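Local coordinates for FOG-3 protein (Caenorhabditis elegans, PDB 5TD6) that binds RNA as a multimer that specifies sperm fate in the nematode germline, the domain here being its BTG/Tob part, at residues 52-56 against 91-95; 39-44 against 55-59. The protein carries 2 engineered substitutions. One frame throughout, in Å; residues are numbered along the deposited sequence.

Contact 1: residues 52-56 against 91-95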
ATOM      1  N   GLY B  52      -8.235  10.915 -19.974  1.00 53.81           N
ATOM      2  CA  GLY B  52      -9.051   9.759 -19.655  1.00 50.42           C
ATOM      3  C   GLY B  52      -9.412   9.642 -18.184  1.00 49.03           C
ATOM      4  O   GLY B  52     -10.027   8.663 -17.774  1.00 50.29           O
ATOM      5  N   GLU B  53      -9.028  10.640 -17.398  1.00 46.70           N
ATOM      6  CA  GLU B  53      -9.259  10.638 -15.952  1.00 48.10           C
ATOM      7  C   GLU B  53     -10.715  10.356 -15.562  1.00 49.68           C
ATOM      8  O   GLU B  53     -10.997   9.591 -14.629  1.00 43.10           O
ATOM      9  CB  GLU B  53      -8.806  11.980 -15.372  1.00 50.32           C
ATOM     10  CG  GLU B  53      -9.485  12.396 -14.095  1.00 54.06           C
ATOM     11  CD  GLU B  53      -8.780  13.558 -13.441  1.00 58.94           C
ATOM     12  OE1 GLU B  53      -9.399  14.631 -13.281  1.00 63.38           O
ATOM     13  OE2 GLU B  53      -7.601  13.389 -13.075  1.00 54.24           O
ATOM     14  N   MET B  54     -11.638  10.964 -16.289  1.00 51.36           N
ATOM     15  CA  MET B  54     -13.045  10.827 -15.968  1.00 50.00           C
ATOM     16  C   MET B  54     -13.553   9.441 -16.319  1.00 44.26           C
ATOM     17  O   MET B  54     -14.321   8.850 -15.565  1.00 45.32           O
ATOM     18  CB  MET B  54     -13.860  11.901 -16.693  1.00 64.53           C
ATOM     19  CG  MET B  54     -13.554  13.303 -16.202  1.00 73.29           C
ATOM     20  SD  MET B  54     -13.844  13.439 -14.423  1.00 95.00           S
ATOM     21  CE  MET B  54     -15.592  13.046 -14.362  1.00 86.49           C
ATOM     22  N   LYS B  55     -13.130   8.922 -17.465  1.00 39.48           N
ATOM     23  CA  LYS B  55     -13.567   7.591 -17.872  1.00 45.88           C
ATOM     24  C   LYS B  55     -13.116   6.514 -16.898  1.00 46.84           C
ATOM     25  O   LYS B  55     -13.735   5.457 -16.812  1.00 43.97           O
ATOM     26  CB  LYS B  55     -13.049   7.245 -19.270  1.00 61.93           C
ATOM     27  CG  LYS B  55     -14.148   6.684 -20.177  1.00 82.30           C
ATOM     28  CD  LYS B  55     -13.746   5.379 -20.868  1.00 88.42           C
ATOM     29  CE  LYS B  55     -14.965   4.736 -21.533  1.00 95.23           C
ATOM     30  NZ  LYS B  55     -14.824   3.263 -21.723  1.00 97.92           N
ATOM     31  N   ARG B  56     -12.035   6.778 -16.164  1.00 43.57           N
ATOM     32  CA  ARG B  56     -11.443   5.759 -15.303  1.00 46.16           C
ATOM     33  C   ARG B  56     -11.977   5.789 -13.884  1.00 46.06           C
ATOM     34  O   ARG B  56     -11.916   4.782 -13.173  1.00 43.67           O
ATOM     35  CB  ARG B  56      -9.916   5.908 -15.292  1.00 37.62           C
ATOM     36  CG  ARG B  56      -9.266   5.421 -16.589  1.00 40.14           C
ATOM     37  CD  ARG B  56      -7.735   5.375 -16.488  1.00 40.63           C
ATOM     38  NE  ARG B  56      -7.170   6.656 -16.075  1.00 38.12           N
ATOM     39  CZ  ARG B  56      -6.602   7.516 -16.910  1.00 43.41           C
ATOM     40  NH1 ARG B  56      -6.533   7.231 -18.209  1.00 41.91           N
ATOM     41  NH2 ARG B  56      -6.100   8.655 -16.450  1.00 40.21           N
ATOM     42  N   PHE B  91      -9.962   7.926  -8.178  1.00 35.61           N
ATOM     43  CA  PHE B  91      -9.334   8.145  -9.477  1.00 38.04           C
ATOM     44  C   PHE B  91      -7.992   7.431  -9.509  1.00 39.40           C
ATOM     45  O   PHE B  91      -7.273   7.398  -8.504  1.00 38.32           O
ATOM     46  CB  PHE B  91      -9.106   9.643  -9.749  1.00 37.80           C
ATOM     47  CG  PHE B  91     -10.370  10.457  -9.874  1.00 44.37           C
ATOM     48  CD1 PHE B  91     -11.080  10.853  -8.749  1.00 43.80           C
ATOM     49  CD2 PHE B  91     -10.833  10.851 -11.117  1.00 52.14           C
ATOM     50  CE1 PHE B  91     -12.232  11.611  -8.867  1.00 46.89           C
ATOM     51  CE2 PHE B  91     -11.992  11.607 -11.241  1.00 49.42           C
ATOM     52  CZ  PHE B  91     -12.692  11.985 -10.114  1.00 45.75           C
ATOM     53  N   ALA B  92      -7.657   6.873 -10.662  1.00 39.39           N
ATOM     54  CA  ALA B  92      -6.343   6.303 -10.889  1.00 30.10           C
ATOM     55  C   ALA B  92      -5.830   6.811 -12.229  1.00 35.25           C
ATOM     56  O   ALA B  92      -6.410   6.527 -13.277  1.00 38.09           O
ATOM     57  CB  ALA B  92      -6.391   4.784 -10.854  1.00 34.28           C
ATOM     58  N   ASN B  93      -4.760   7.601 -12.164  1.00 37.94           N
ATOM     59  CA  ASN B  93      -4.046   8.127 -13.315  1.00 35.03           C
ATOM     60  C   ASN B  93      -2.584   7.664 -13.275  1.00 35.57           C
ATOM     61  O   ASN B  93      -2.081   7.306 -12.205  1.00 33.05           O
ATOM     62  CB  ASN B  93      -4.073   9.657 -13.316  1.00 31.20           C
ATOM     63  CG  ASN B  93      -5.469  10.231 -13.474  1.00 40.48           C
ATOM     64  OD1 ASN B  93      -6.366   9.590 -14.027  1.00 39.05           O
ATOM     65  ND2 ASN B  93      -5.649  11.468 -13.004  1.00 36.65           N
ATOM     66  N   PRO B  94      -1.887   7.708 -14.422  1.00 30.77           N
ATOM     67  CA  PRO B  94      -0.434   7.490 -14.383  1.00 29.82           C
ATOM     68  C   PRO B  94       0.223   8.353 -13.294  1.00 29.18           C
ATOM     69  O   PRO B  94       0.062   9.568 -13.286  1.00 32.29           O
ATOM     70  CB  PRO B  94       0.018   7.895 -15.785  1.00 29.43           C
ATOM     71  CG  PRO B  94      -1.179   7.584 -16.661  1.00 31.64           C
ATOM     72  CD  PRO B  94      -2.384   7.905 -15.804  1.00 32.88           C
ATOM     73  N   GLY B  95       0.900   7.710 -12.352  1.00 34.52           N
ATOM     74  CA  GLY B  95       1.614   8.430 -11.310  1.00 27.95           C
ATOM     75  C   GLY B  95       0.761   8.908 -10.149  1.00 33.10           C
ATOM     76  O   GLY B  95       1.285   9.494  -9.203  1.00 34.07           O
TER
HETATM   77  O   HOH W   1      -8.967   8.371 -13.052  1.00 37.36           O

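Contact 2: residues 39-44 against 55-59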
ATOM      1  N   HIS B  39     -10.346  -1.931 -17.603  1.00 50.54           N
ATOM      2  CA  HIS B  39     -11.073  -0.663 -17.609  1.00 52.14           C
ATOM      3  C   HIS B  39     -10.148   0.530 -17.875  1.00 55.72           C
ATOM      4  O   HIS B  39     -10.567   1.525 -18.471  1.00 57.17           O
ATOM      5  CB  HIS B  39     -11.801  -0.507 -16.257  1.00 60.44           C
ATOM      6  CG  HIS B  39     -12.700   0.693 -16.150  1.00 69.14           C
ATOM      7  ND1 HIS B  39     -13.755   0.922 -17.011  1.00 71.31           N
ATOM      8  CD2 HIS B  39     -12.739   1.696 -15.238  1.00 66.24           C
ATOM      9  CE1 HIS B  39     -14.379   2.032 -16.653  1.00 69.49           C
ATOM     10  NE2 HIS B  39     -13.784   2.519 -15.579  1.00 67.37           N
ATOM     11  N   PHE B  40      -8.891   0.418 -17.441  1.00 43.73           N
ATOM     12  CA  PHE B  40      -7.918   1.514 -17.541  1.00 39.73           C
ATOM     13  C   PHE B  40      -7.094   1.512 -18.838  1.00 44.73           C
ATOM     14  O   PHE B  40      -6.590   2.557 -19.261  1.00 41.31           O
ATOM     15  CB  PHE B  40      -6.933   1.468 -16.359  1.00 34.75           C
ATOM     16  CG  PHE B  40      -7.562   1.753 -15.006  1.00 33.51           C
ATOM     17  CD1 PHE B  40      -8.868   2.194 -14.901  1.00 33.82           C
ATOM     18  CD2 PHE B  40      -6.829   1.566 -13.846  1.00 37.10           C
ATOM     19  CE1 PHE B  40      -9.430   2.464 -13.661  1.00 36.27           C
ATOM     20  CE2 PHE B  40      -7.379   1.824 -12.608  1.00 34.82           C
ATOM     21  CZ  PHE B  40      -8.680   2.278 -12.514  1.00 35.50           C
ATOM     22  N   SER B  41      -6.936   0.336 -19.441  1.00 40.53           N
ATOM     23  CA  SER B  41      -5.944   0.141 -20.504  1.00 41.64           C
ATOM     24  C   SER B  41      -6.147   1.019 -21.740  1.00 48.31           C
ATOM     25  O   SER B  41      -5.187   1.524 -22.294  1.00 49.35           O
ATOM     26  CB  SER B  41      -5.912  -1.323 -20.943  1.00 52.66           C
ATOM     27  OG  SER B  41      -5.052  -2.079 -20.104  1.00 59.12           O
ATOM     28  N   SER B  42      -7.383   1.218 -22.170  1.00 50.06           N
ATOM     29  CA  SER B  42      -7.580   1.942 -23.423  1.00 56.70           C
ATOM     30  C   SER B  42      -7.320   3.456 -23.322  1.00 52.41           C
ATOM     31  O   SER B  42      -7.119   4.105 -24.336  1.00 53.71           O
ATOM     32  CB  SER B  42      -8.987   1.686 -23.954  1.00 51.73           C
ATOM     33  OG  SER B  42      -9.944   1.945 -22.954  1.00 62.75           O
ATOM     34  N   THR B  43      -7.304   4.022 -22.119  1.00 47.97           N
ATOM     35  CA  THR B  43      -7.067   5.463 -22.004  1.00 47.96           C
ATOM     36  C   THR B  43      -5.753   5.817 -21.302  1.00 53.50           C
ATOM     37  O   THR B  43      -5.383   6.995 -21.222  1.00 52.91           O
ATOM     38  CB  THR B  43      -8.217   6.172 -21.264  1.00 45.93           C
ATOM     39  OG1 THR B  43      -8.436   5.551 -19.989  1.00 40.64           O
ATOM     40  CG2 THR B  43      -9.494   6.096 -22.103  1.00 49.40           C
ATOM     41  N   TRP B  44      -5.046   4.804 -20.807  1.00 52.39           N
ATOM     42  CA  TRP B  44      -3.808   5.027 -20.048  1.00 40.47           C
ATOM     43  C   TRP B  44      -2.703   5.623 -20.925  1.00 44.28           C
ATOM     44  O   TRP B  44      -2.210   4.976 -21.849  1.00 51.85           O
ATOM     45  CB  TRP B  44      -3.332   3.715 -19.427  1.00 42.59           C
ATOM     46  CG  TRP B  44      -2.505   3.879 -18.185  1.00 42.87           C
ATOM     47  CD1 TRP B  44      -1.142   3.815 -18.093  1.00 44.56           C
ATOM     48  CD2 TRP B  44      -2.990   4.098 -16.853  1.00 38.22           C
ATOM     49  NE1 TRP B  44      -0.748   3.995 -16.784  1.00 35.50           N
ATOM     50  CE2 TRP B  44      -1.865   4.164 -16.005  1.00 35.01           C
ATOM     51  CE3 TRP B  44      -4.263   4.239 -16.292  1.00 38.04           C
ATOM     52  CZ2 TRP B  44      -1.981   4.389 -14.631  1.00 29.74           C
ATOM     53  CZ3 TRP B  44      -4.371   4.455 -14.909  1.00 33.05           C
ATOM     54  CH2 TRP B  44      -3.247   4.520 -14.108  1.00 33.95           C
ATOM     55  N   LYS B  55     -13.130   8.922 -17.465  1.00 39.48           N
ATOM     56  CA  LYS B  55     -13.567   7.591 -17.872  1.00 45.88           C
ATOM     57  C   LYS B  55     -13.116   6.514 -16.898  1.00 46.84           C
ATOM     58  O   LYS B  55     -13.735   5.457 -16.812  1.00 43.97           O
ATOM     59  CB  LYS B  55     -13.049   7.245 -19.270  1.00 61.93           C
ATOM     60  CG  LYS B  55     -14.148   6.684 -20.177  1.00 82.30           C
ATOM     61  CD  LYS B  55     -13.746   5.379 -20.868  1.00 88.42           C
ATOM     62  CE  LYS B  55     -14.965   4.736 -21.533  1.00 95.23           C
ATOM     63  NZ  LYS B  55     -14.824   3.263 -21.723  1.00 97.92           N
ATOM     64  N   ARG B  56     -12.035   6.778 -16.164  1.00 43.57           N
ATOM     65  CA  ARG B  56     -11.443   5.759 -15.303  1.00 46.16           C
ATOM     66  C   ARG B  56     -11.977   5.789 -13.884  1.00 46.06           C
ATOM     67  O   ARG B  56     -11.916   4.782 -13.173  1.00 43.67           O
ATOM     68  CB  ARG B  56      -9.916   5.908 -15.292  1.00 37.62           C
ATOM     69  CG  ARG B  56      -9.266   5.421 -16.589  1.00 40.14           C
ATOM     70  CD  ARG B  56      -7.735   5.375 -16.488  1.00 40.63           C
ATOM     71  NE  ARG B  56      -7.170   6.656 -16.075  1.00 38.12           N
ATOM     72  CZ  ARG B  56      -6.602   7.516 -16.910  1.00 43.41           C
ATOM     73  NH1 ARG B  56      -6.533   7.231 -18.209  1.00 41.91           N
ATOM     74  NH2 ARG B  56      -6.100   8.655 -16.450  1.00 40.21           N
ATOM     75  N   MET B  57     -12.503   6.939 -13.471  1.00 45.27           N
ATOM     76  CA  MET B  57     -12.938   7.111 -12.093  1.00 39.83           C
ATOM     77  C   MET B  57     -13.967   6.060 -11.700  1.00 43.19           C
ATOM     78  O   MET B  57     -14.779   5.628 -12.519  1.00 44.00           O
ATOM     79  CB  MET B  57     -13.523   8.511 -11.885  1.00 37.47           C
ATOM     80  CG  MET B  57     -14.960   8.670 -12.332  1.00 47.05           C
ATOM     81  SD  MET B  57     -15.547  10.367 -12.134  1.00 78.63           S
ATOM     82  CE  MET B  57     -17.182  10.079 -11.451  1.00 61.33           C
ATOM     83  N   ILE B  58     -13.906   5.626 -10.448  1.00 39.17           N
ATOM     84  CA  ILE B  58     -14.900   4.677  -9.966  0.53 43.02           C
ATOM     85  C   ILE B  58     -15.559   5.207  -8.709  1.00 41.52           C
ATOM     86  O   ILE B  58     -15.030   6.085  -8.028  1.00 43.86           O
ATOM     87  CB  ILE B  58     -14.309   3.278  -9.681  0.53 41.54           C
ATOM     88  CG1 ILE B  58     -13.246   3.344  -8.586  0.53 39.87           C
ATOM     89  CG2 ILE B  58     -13.768   2.647 -10.962  0.53 42.08           C
ATOM     90  CD1 ILE B  58     -12.545   2.027  -8.352  0.53 38.21           C
ATOM     91  N   ASN B  59     -16.761   4.700  -8.453  1.00 45.03           N
ATOM     92  CA  ASN B  59     -17.621   5.118  -7.342  1.00 42.31           C
ATOM     93  C   ASN B  59     -17.963   3.896  -6.492  1.00 45.43           C
ATOM     94  O   ASN B  59     -18.490   2.906  -7.010  1.00 44.97           O
ATOM     95  CB  ASN B  59     -18.881   5.787  -7.898  1.00 47.27           C
ATOM     96  CG  ASN B  59     -19.795   6.353  -6.815  1.00 46.55           C
ATOM     97  OD1 ASN B  59     -20.246   5.643  -5.906  1.00 43.50           O
ATOM     98  ND2 ASN B  59     -20.078   7.645  -6.923  1.00 41.12           N
TER

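Contact 1: residues 52-56 against 91-95
Arg56, on the short helix 53-56, reaches across to Ala92 and Asn93 at the end of strand 89-93 and meets them mainly with its polar end. Its CB faces the strand and its CD passes 3.7 Å from Ala92 O. The chain bends about its CG-CD bond (chi3 -55°), and this brings NE to the strand, where it donates to Ala92 O at 2.9 Å, within the carbonyl plane and nearly in line with C=O. Beyond CZ, NH2 reaches Asn93 OD1 at 2.6 Å by a fairly straight bond, in the guanidinium plane but approaching from above the amide, 45° out of its plane. NH1 serves the loop before the helix through Asn51 O, and Gly52 O lies over the centre of one guanidinium face.

The amide of Asn93 bridges two residues of the helix. Its ND2 donates to the anti lone pair of Glu53 OE2 at 2.7 Å, amide and carboxylate lying nearly coplanar, only 5° apart. The other carboxylate oxygen of Glu53 pairs with Arg100 in strand 96-100. Lower on the same side chain, Glu53 CG rests 3.6 Å from Phe91 CD2, while Met54 SD comes to the edge of that ring, 4.1 Å from CE2, as a Met-aromatic contact. A water bridges the segments, 2.8 Å from Glu53 O and 3.0 Å from Asn93 OD1, with a weak bond from Ala92 N.

A leucine in place of Arg56 brings no donor, and would probably leave Ala92 O and Asn93 OD1 without their arginine partner and the amide freer to turn. Helix and strand are thus joined by a largely buried polar network: arginine and carboxylate grip opposite ends of one amide, which is likely to be polarised by the two charges and fixed in its flip.

Contact 2: residues 39-44 against 55-59
Arg56, the residue most covered here, packs against His39, Phe40 and Thr43, at the end of helix 22-41 and just past it. His39 and Lys55 come next in buried surface and make the more exposed end. With CG anti to the backbone N (chi1 -175°), the imidazole of His39 swings out toward the end of helix 53-56, and NE2 comes within 3.2 Å of Lys55 O. The Lys55 chain runs outward past Thr43, its CD 4.5 Å from CG2.

Deeper in, Thr43 OG1 accepts a bond from Arg56 NH1 at 3.1 Å, tilted somewhat from the guanidinium plane. Trp44 adds the corner of its six-membered ring: CZ3 sits over one guanidinium face, 3.7 Å from NE, with the two planes 65° apart, so this is no parallel stack. Phe40 CD1 lies 3.7 Å from Arg56 CG, while Arg56 O sits at the ring edge, 3.4 Å from CE1.

The arginine is thereby flanked by the Phe40 and Trp44 rings, while its charged end keeps acceptors on all its nitrogens: Thr43 OG1 and Asn51 O for NH1, Ala92 and Asn93 for the others.

Overall arrangement
From the end of helix 22-41 the chain loops to helix 53-56 and on into strand 58-59, and strand 89-93 comes later. Contact 2 closes this short loop, whereas contact 1 ties the same short helix to the antiparallel sheet, in which strands 58-59 and 89-93 are neighbours. Their centres lie about 6 Å apart, and the segments share Lys55 and Arg56; Arg56 takes part in both contacts. They also touch directly: Trp44 CH2 packs 3.3 Å from Asn93 C. Both join the long helix, the short helix and the sheet of the BTG domain, with no other chain of the assembly touching any of these segments.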